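PDB 6VJ4: foldase protein PrsA 2 from Bacillus anthracis, which catalyses the cis-trans isomerisation of peptidyl-proline bonds, assists the extracellular folding of secreted proteins and is important for secretion of the protective antigen. Local coordinates for residues E52-K55 with A56-Q59; D62-K65 with N66-N70; A77-K80 with N81-F85; M89-A92 with I93-V97. All blocks are in the same frame, centred on the assembly; numbering follows the deposited sequence.

Contact 1 of 4, residues E52-K55 with A56-Q59; sequences EVQK and AKSQ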
# COMPACT_ATOMS: atom_id res chain seq x y z
N GLU A 52 -18.15 -14.54 -17.31
CA GLU A 52 -18.96 -14.17 -16.12
C GLU A 52 -19.71 -12.87 -16.43
O GLU A 52 -20.85 -12.73 -15.97
CB GLU A 52 -18.07 -14.05 -14.88
CG GLU A 52 -18.84 -13.95 -13.57
CD GLU A 52 -19.61 -15.19 -13.17
OE1 GLU A 52 -19.38 -16.26 -13.79
OE2 GLU A 52 -20.44 -15.10 -12.24
N VAL A 53 -19.07 -11.96 -17.18
CA VAL A 53 -19.71 -10.67 -17.57
C VAL A 53 -20.91 -10.96 -18.48
O VAL A 53 -21.98 -10.35 -18.26
CB VAL A 53 -18.72 -9.71 -18.27
CG1 VAL A 53 -19.45 -8.58 -18.99
CG2 VAL A 53 -17.68 -9.15 -17.31
N GLN A 54 -20.73 -11.85 -19.47
CA GLN A 54 -21.82 -12.20 -20.43
C GLN A 54 -22.97 -12.89 -19.70
O GLN A 54 -24.13 -12.67 -20.10
CB GLN A 54 -21.28 -13.10 -21.55
CG GLN A 54 -20.23 -12.43 -22.42
CD GLN A 54 -20.74 -11.19 -23.11
OE1 GLN A 54 -21.95 -10.97 -23.25
NE2 GLN A 54 -19.82 -10.35 -23.55
N LYS A 55 -22.66 -13.68 -18.67
CA LYS A 55 -23.72 -14.39 -17.90
C LYS A 55 -24.62 -13.34 -17.24
O LYS A 55 -25.83 -13.60 -17.12
CB LYS A 55 -23.07 -15.35 -16.90
CG LYS A 55 -23.95 -16.51 -16.45
CD LYS A 55 -23.24 -17.51 -15.56
CE LYS A 55 -22.83 -16.94 -14.22
NZ LYS A 55 -22.29 -17.99 -13.32
N ALA A 56 -24.05 -12.19 -16.87
CA ALA A 56 -24.83 -11.09 -16.24
C ALA A 56 -25.63 -10.33 -17.31
O ALA A 56 -26.75 -9.88 -16.99
CB ALA A 56 -23.91 -10.17 -15.48
N LYS A 57 -25.07 -10.18 -18.52
CA LYS A 57 -25.77 -9.45 -19.62
C LYS A 57 -27.03 -10.21 -20.05
O LYS A 57 -28.09 -9.57 -20.17
CB LYS A 57 -24.85 -9.23 -20.83
CG LYS A 57 -23.80 -8.15 -20.66
CD LYS A 57 -23.03 -7.88 -21.92
CE LYS A 57 -22.01 -6.79 -21.77
NZ LYS A 57 -21.24 -6.59 -23.02
N SER A 58 -26.90 -11.52 -20.30
CA SER A 58 -28.07 -12.33 -20.72
C SER A 58 -29.06 -12.45 -19.55
O SER A 58 -30.27 -12.58 -19.83
CB SER A 58 -27.64 -13.68 -21.22
OG SER A 58 -26.84 -14.35 -20.25
N GLN A 59 -28.56 -12.37 -18.32
CA GLN A 59 -29.39 -12.52 -17.09
C GLN A 59 -30.35 -11.33 -16.93
O GLN A 59 -31.47 -11.55 -16.42
CB GLN A 59 -28.49 -12.63 -15.85
CG GLN A 59 -29.23 -12.95 -14.56
CD GLN A 59 -29.82 -14.34 -14.55
OE1 GLN A 59 -29.73 -15.09 -15.52
NE2 GLN A 59 -30.44 -14.70 -13.44
O HOH W 1 -27.09 -15.82 -17.17

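Contact 2 of 4, residues D62-K65 with N66-N70; sequences DQFK and NVLKN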
# COMPACT_ATOMS: atom_id res chain seq x y z
N ASP A 62 -31.71 -5.91 -21.50
CA ASP A 62 -31.76 -4.43 -21.66
C ASP A 62 -31.75 -3.72 -20.30
O ASP A 62 -31.66 -2.48 -20.29
CB ASP A 62 -32.98 -4.01 -22.49
CG ASP A 62 -34.32 -4.43 -21.91
OD1 ASP A 62 -34.32 -5.15 -20.89
OD2 ASP A 62 -35.35 -4.04 -22.49
N GLN A 63 -31.85 -4.47 -19.20
CA GLN A 63 -31.85 -3.87 -17.83
C GLN A 63 -30.41 -3.80 -17.29
O GLN A 63 -30.21 -3.15 -16.25
CB GLN A 63 -32.71 -4.70 -16.87
CG GLN A 63 -34.20 -4.69 -17.20
CD GLN A 63 -34.84 -3.33 -17.03
OE1 GLN A 63 -34.29 -2.44 -16.39
NE2 GLN A 63 -36.02 -3.18 -17.60
N PHE A 64 -29.47 -4.44 -18.00
CA PHE A 64 -28.04 -4.51 -17.56
C PHE A 64 -27.55 -3.13 -17.09
O PHE A 64 -26.99 -3.05 -15.98
CB PHE A 64 -27.18 -5.08 -18.69
CG PHE A 64 -25.72 -5.27 -18.36
CD1 PHE A 64 -25.29 -6.38 -17.65
CD2 PHE A 64 -24.77 -4.34 -18.76
CE1 PHE A 64 -23.95 -6.55 -17.34
CE2 PHE A 64 -23.43 -4.51 -18.45
CZ PHE A 64 -23.02 -5.61 -17.74
N LYS A 65 -27.78 -2.09 -17.89
CA LYS A 65 -27.30 -0.73 -17.53
C LYS A 65 -27.96 -0.28 -16.21
O LYS A 65 -27.24 0.25 -15.35
CB LYS A 65 -27.59 0.27 -18.66
CG LYS A 65 -26.69 0.13 -19.88
CD LYS A 65 -26.96 1.17 -20.95
CE LYS A 65 -25.97 1.11 -22.09
NZ LYS A 65 -24.59 1.43 -21.65
N ASN A 66 -29.27 -0.50 -16.07
CA ASN A 66 -30.01 -0.10 -14.85
C ASN A 66 -29.46 -0.85 -13.63
O ASN A 66 -29.01 -0.16 -12.69
CB ASN A 66 -31.52 -0.30 -14.99
CG ASN A 66 -32.18 0.74 -15.87
OD1 ASN A 66 -31.70 1.87 -15.97
ND2 ASN A 66 -33.30 0.39 -16.48
N VAL A 67 -29.49 -2.18 -13.65
CA VAL A 67 -28.97 -2.97 -12.48
C VAL A 67 -27.53 -2.52 -12.20
O VAL A 67 -27.19 -2.33 -11.02
CB VAL A 67 -29.06 -4.49 -12.71
CG1 VAL A 67 -30.50 -4.98 -12.69
CG2 VAL A 67 -28.36 -4.93 -13.98
N LEU A 68 -26.74 -2.33 -13.26
CA LEU A 68 -25.33 -1.85 -13.16
C LEU A 68 -25.34 -0.46 -12.51
O LEU A 68 -24.52 -0.22 -11.60
CB LEU A 68 -24.73 -1.86 -14.57
CG LEU A 68 -23.22 -1.63 -14.68
CD1 LEU A 68 -22.67 -2.27 -15.94
CD2 LEU A 68 -22.88 -0.14 -14.63
N LYS A 69 -26.27 0.41 -12.93
CA LYS A 69 -26.40 1.78 -12.34
C LYS A 69 -26.87 1.66 -10.89
O LYS A 69 -26.30 2.34 -10.01
CB LYS A 69 -27.40 2.61 -13.14
CG LYS A 69 -27.59 4.05 -12.66
CD LYS A 69 -28.87 4.69 -13.16
CE LYS A 69 -29.02 4.69 -14.66
NZ LYS A 69 -30.28 5.34 -15.09
N ASN A 70 -27.89 0.82 -10.66
CA ASN A 70 -28.50 0.61 -9.32
C ASN A 70 -27.47 -0.01 -8.37
O ASN A 70 -27.55 0.29 -7.16
CB ASN A 70 -29.77 -0.25 -9.40
CG ASN A 70 -30.90 0.43 -10.15
OD1 ASN A 70 -30.79 1.59 -10.53
ND2 ASN A 70 -31.99 -0.30 -10.36

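Contact 3 of 4, residues A77-K80 with N81-F85; sequences ADFK and NQIKF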
# COMPACT_ATOMS: atom_id res chain seq x y z
N ALA A 77 -16.80 -1.21 -17.70
CA ALA A 77 -15.37 -1.42 -17.36
C ALA A 77 -15.24 -1.63 -15.84
O ALA A 77 -14.46 -2.52 -15.44
CB ALA A 77 -14.54 -0.26 -17.83
N ASP A 78 -15.96 -0.83 -15.05
CA ASP A 78 -15.95 -0.94 -13.57
C ASP A 78 -16.48 -2.33 -13.18
O ASP A 78 -15.81 -3.00 -12.37
CB ASP A 78 -16.79 0.17 -12.92
CG ASP A 78 -16.72 0.22 -11.40
OD1 ASP A 78 -15.78 -0.38 -10.84
OD2 ASP A 78 -17.60 0.87 -10.80
N PHE A 79 -17.61 -2.73 -13.76
CA PHE A 79 -18.24 -4.05 -13.50
C PHE A 79 -17.22 -5.17 -13.77
O PHE A 79 -16.99 -6.01 -12.87
CB PHE A 79 -19.51 -4.19 -14.34
CG PHE A 79 -20.24 -5.50 -14.21
CD1 PHE A 79 -20.84 -5.86 -13.02
CD2 PHE A 79 -20.38 -6.35 -15.30
CE1 PHE A 79 -21.52 -7.07 -12.90
CE2 PHE A 79 -21.07 -7.55 -15.19
CZ PHE A 79 -21.64 -7.91 -13.99
N LYS A 80 -16.61 -5.16 -14.96
CA LYS A 80 -15.61 -6.19 -15.36
C LYS A 80 -14.50 -6.25 -14.29
O LYS A 80 -14.16 -7.38 -13.86
CB LYS A 80 -15.03 -5.87 -16.74
CG LYS A 80 -14.02 -6.88 -17.27
CD LYS A 80 -13.48 -6.58 -18.65
CE LYS A 80 -12.43 -7.57 -19.09
NZ LYS A 80 -11.90 -7.27 -20.44
N ASN A 81 -13.96 -5.10 -13.89
CA ASN A 81 -12.89 -5.08 -12.85
C ASN A 81 -13.43 -5.67 -11.54
O ASN A 81 -12.62 -6.29 -10.82
CB ASN A 81 -12.32 -3.68 -12.61
CG ASN A 81 -11.32 -3.26 -13.67
OD1 ASN A 81 -10.88 -4.09 -14.47
ND2 ASN A 81 -10.95 -1.99 -13.68
N GLN A 82 -14.73 -5.50 -11.25
CA GLN A 82 -15.30 -6.05 -9.99
C GLN A 82 -15.46 -7.57 -10.14
O GLN A 82 -15.28 -8.28 -9.13
CB GLN A 82 -16.65 -5.40 -9.63
CG GLN A 82 -16.62 -3.88 -9.51
CD GLN A 82 -15.61 -3.32 -8.54
OE1 GLN A 82 -14.54 -3.88 -8.33
NE2 GLN A 82 -15.94 -2.18 -7.96
N ILE A 83 -15.79 -8.04 -11.35
CA ILE A 83 -15.92 -9.50 -11.63
C ILE A 83 -14.52 -10.12 -11.58
O ILE A 83 -14.37 -11.20 -10.97
CB ILE A 83 -16.64 -9.75 -12.97
CG1 ILE A 83 -18.14 -9.45 -12.84
CG2 ILE A 83 -16.39 -11.16 -13.46
CD1 ILE A 83 -18.98 -9.95 -14.00
N LYS A 84 -13.53 -9.47 -12.20
CA LYS A 84 -12.13 -9.97 -12.16
C LYS A 84 -11.73 -10.14 -10.69
O LYS A 84 -11.14 -11.20 -10.37
CB LYS A 84 -11.23 -9.00 -12.93
CG LYS A 84 -9.74 -9.35 -12.97
CD LYS A 84 -8.93 -8.37 -13.81
CE LYS A 84 -7.44 -8.56 -13.71
NZ LYS A 84 -7.01 -9.91 -14.17
N PHE A 85 -12.08 -9.18 -9.84
CA PHE A 85 -11.73 -9.26 -8.39
C PHE A 85 -12.46 -10.44 -7.73
O PHE A 85 -11.80 -11.23 -7.02
CB PHE A 85 -12.07 -7.95 -7.68
CG PHE A 85 -11.84 -7.99 -6.19
CD1 PHE A 85 -10.55 -7.94 -5.67
CD2 PHE A 85 -12.90 -8.11 -5.31
CE1 PHE A 85 -10.34 -7.99 -4.30
CE2 PHE A 85 -12.69 -8.15 -3.94
CZ PHE A 85 -11.41 -8.09 -3.43

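Contact 4 of 4, residues M89-A92 with I93-V97; sequences MNKA and IKQSV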
# COMPACT_ATOMS: atom_id res chain seq x y z
N MSE A 89 -10.66 -13.55 -6.02
CA MSE A 89 -10.90 -13.77 -4.60
C MSE A 89 -11.40 -15.20 -4.38
O MSE A 89 -10.98 -15.86 -3.43
CB MSE A 89 -11.90 -12.75 -4.07
CG MSE A 89 -11.93 -12.63 -2.57
SE MSE A 89 -10.15 -12.16 -1.89
CE MSE A 89 -10.11 -10.37 -1.13
N ASN A 90 -12.29 -15.66 -5.26
CA ASN A 90 -12.83 -17.01 -5.16
C ASN A 90 -11.68 -18.02 -5.27
O ASN A 90 -11.69 -19.01 -4.52
CB ASN A 90 -13.87 -17.32 -6.23
CG ASN A 90 -15.21 -16.66 -5.99
OD1 ASN A 90 -15.41 -16.01 -4.96
ND2 ASN A 90 -16.14 -16.83 -6.91
N LYS A 91 -10.75 -17.77 -6.19
CA LYS A 91 -9.59 -18.67 -6.40
C LYS A 91 -8.70 -18.63 -5.16
O LYS A 91 -8.21 -19.71 -4.75
CB LYS A 91 -8.82 -18.26 -7.67
CG LYS A 91 -7.64 -19.15 -8.03
CD LYS A 91 -6.88 -18.68 -9.26
CE LYS A 91 -5.67 -19.53 -9.57
NZ LYS A 91 -4.93 -19.02 -10.75
N ALA A 92 -8.51 -17.45 -4.57
CA ALA A 92 -7.68 -17.28 -3.36
C ALA A 92 -8.30 -18.04 -2.18
O ALA A 92 -7.56 -18.68 -1.41
CB ALA A 92 -7.54 -15.81 -3.03
N ILE A 93 -9.62 -17.94 -2.03
CA ILE A 93 -10.33 -18.63 -0.91
C ILE A 93 -10.23 -20.14 -1.14
O ILE A 93 -10.00 -20.87 -0.16
CB ILE A 93 -11.78 -18.13 -0.79
CG1 ILE A 93 -11.82 -16.64 -0.45
CG2 ILE A 93 -12.55 -18.95 0.24
CD1 ILE A 93 -13.19 -16.02 -0.53
N LYS A 94 -10.36 -20.58 -2.40
CA LYS A 94 -10.26 -22.03 -2.71
C LYS A 94 -8.84 -22.51 -2.39
O LYS A 94 -8.71 -23.63 -1.86
CB LYS A 94 -10.66 -22.30 -4.16
CG LYS A 94 -10.65 -23.77 -4.56
CD LYS A 94 -11.36 -24.07 -5.87
CE LYS A 94 -11.47 -25.56 -6.12
NZ LYS A 94 -12.21 -25.86 -7.37
N GLN A 95 -7.82 -21.70 -2.67
CA GLN A 95 -6.41 -22.11 -2.39
C GLN A 95 -6.09 -21.96 -0.90
O GLN A 95 -5.14 -22.61 -0.46
CB GLN A 95 -5.44 -21.33 -3.27
CG GLN A 95 -5.56 -21.71 -4.74
CD GLN A 95 -4.62 -20.96 -5.65
OE1 GLN A 95 -4.75 -21.01 -6.87
NE2 GLN A 95 -3.66 -20.26 -5.06
N SER A 96 -6.88 -21.19 -0.14
CA SER A 96 -6.62 -21.02 1.31
C SER A 96 -6.86 -22.34 2.06
O SER A 96 -6.39 -22.48 3.21
CB SER A 96 -7.48 -19.94 1.91
OG SER A 96 -8.81 -20.41 2.10
N VAL A 97 -7.58 -23.27 1.44
CA VAL A 97 -7.90 -24.56 2.14
C VAL A 97 -6.74 -25.53 1.92
O VAL A 97 -6.54 -25.99 0.77
CB VAL A 97 -9.25 -25.15 1.67
CG1 VAL A 97 -9.57 -26.45 2.40
CG2 VAL A 97 -10.39 -24.15 1.86

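Contact 1 of 4, residues E52-K55 with A56-Q59
The side-chain amide of Gln54 meets the methylene chain of Lys57 from one side of its plane. Lys57 CD stands 3.5 Å from Gln54 OE1, above the plane and beyond the oxygen, so this is an oblique crossing and not a stack. A single bend in the glutamine chain, at chi2 (-60°), turns the amide so that OE1 comes to the lysine. Lys57, extended beyond CG, runs alongside Val53, with CE 4.2 Å from Val53 CG1, and carries its ammonium on to Glu76.

The other flat groups meet polar partners at their oxygens. Gln59 OE1 accepts a hydrogen bond from a water at 3.2 Å, and the same water donates to Lys55 O at 2.6 Å. That carbonyl receives only a weak bond from Gln59 N, so the water supplements the helical pairing. The carboxylate of Glu52 divides its oxygens: OE1 is held by Lys55 NZ at 3.4 Å in a salt bridge whose hydrogen bond is weak, while OE2 pairs with Lys86.

Underneath, the backbone is an ordinary alpha-helix, though unevenly bonded. Ser58 N reaches Gln54 O at 3.0 Å and is almost straight (174°), whereas Ala56 N holds both Glu52 O and Val53 O weakly.

These turns belong to helix 46-60. Its inner side faces two others: Val53 and Ala56 pack on Ile83 and Phe79 of helix 76-95, and Ala56 and Lys57 also touch Phe64 of helix 64-70.

Contact 2 of 4, residues D62-K65 with N66-N70
Gln63 and Asn66 join their side-chain amides where the 3-10 segment 62-63 runs into the short helix 64-70, which lies between helices 46-60 and 76-95 in the chain and packs on both. The two amide planes are turned 37° apart. Asn66 ND2 gives its hydrogen to Gln63 OE1 at 3.0 Å along a nearly straight line (172°), and the acceptor lies close to the plane of the donor amide; seen from the glutamine, the donor is tilted out of the carbonyl plane. Gln63 can make this bond because its chain is bent at chi2, which turns the amide back toward the helix.

On another side of the helix, Phe64 and Leu68 lean across each other at a slant. The bond from Phe64 CA to CB leads away from residues 66-70, but with CG anti to the backbone N (chi1 -177°) the ring comes back beside the leucine: CE2 is 3.4 Å from Leu68 CD1. The methyl meets the ring obliquely. Phe64 also sets its ring edge-to-face with Phe79 of helix 76-95, and Leu68 touches the same phenylalanine, so the pair packs on that helix, while Phe64 also touches Ala56 and Lys57 of helix 46-60.

Backbone i to i+4 bonds run alongside, as in Val67 N to Gln63 O, 2.9 Å. Beside it, the CG2 methyl of Val67 lies over the preceding turn, 3.1 Å from Phe64 O.

Contact 3 of 4, residues A77-K80 with N81-F85
Ile83 lays its CG1 methylene over one face of the Phe79 ring, forming an i to i+4 apolar pair on one side of helix 76-95. CG1 is 4.1 Å from the ring centroid and 15° off the normal, which identifies a CH-pi contact. The terminal methyl continues across the far end of the ring, with CD1 3.4 Å from Phe79 CZ. Because Ile83 has CG1 on the side opposite its carbonyl carbon (chi1 -73°), this branch runs back toward the preceding turn.

The polar pair, Asp78 and Gln82, is a near neighbour only. Asp78 OD1 and Gln82 NE2 are 3.4 Å apart, but the angle is too poor for a hydrogen bond, and the carboxylate and amide planes are 45° apart. Each looks elsewhere: Asp78 OD2 takes the backbone N of Lys74, while the amide of Gln82 gives NE2 to Glu31 and receives Gln35 at OE1, both on helix 28-41.

Backbone bonds of helix 76-95 join the turns throughout; Asn81 N reaches Ala77 O at 3.1 Å, and Lys84 N reaches Lys80 O at 2.7 Å.

The chemistry thus separates around the helix. Phe79 and Ile83 present a hydrocarbon surface to helix 46-60, whereas Gln82, with donor and acceptor both engaged by helix 28-41, is probably fixed in one amide orientation; Asp78 is anchored to the chain just before its own helix.

Contact 4 of 4, residues M89-A92 with I93-V97
Ile93 packs back against Met89, a selenomethionine, its CD1 4.2 Å from Met89 CG, and both side chains slant across each other on the inner side of the helix. Closer still is the backbone: Ile93 CG1 lies 3.2 Å from Met89 O, the carbonyl that also accepts Ile93 N at 2.9 Å. Beyond this pair stand two C-terminal helices: Ile93 touches Arg219 and Thr220 of helix 204-220 as well as Leu229 of helix 223-236, and Met89 meets Leu230 of the latter, while Tyr42 touches the buried Ala92.

Near the C-terminal end of the long helix 76-95, Gln95 N reaches Lys91 O at 2.9 Å, while Ser96 N bonds Ala92 O weakly. The serine OG donates to Ile93 O at 2.6 Å and is hydrogen-bonded to Arg219 NH1.

The outer side is more open to solvent: Gln95 is exposed and Lys91 partly so. Lys91, fully extended, and Gln95 lie side by side and point the same way, and here Lys91 CE comes as close as 3.2 Å to Gln95 OE1; the methylene next to a charged amine probably carries some positive charge toward that oxygen. The ammonium itself goes to the backbone oxygen of Lys43.

Overall arrangement
From the N terminus the four contacts follow in series: each joins successive turns of one continuous stretch, so none closes a long loop, nests in another or crosses it. Contact 1 lies on helix 46-60, contact 2 on helix 64-70, and contacts 3 and 4 on helix 76-95. The first three touch one another: Ala56 CB is 3.5 Å from Phe79 CZ, and Phe64 CZ is 3.7 Å from Phe79 CD2, which places Phe79 where the three helices meet. Contact 4 stands apart, its centre about 18 Å from that of contact 3, and ties the far end of the same helix to helices 204-220 and 223-236.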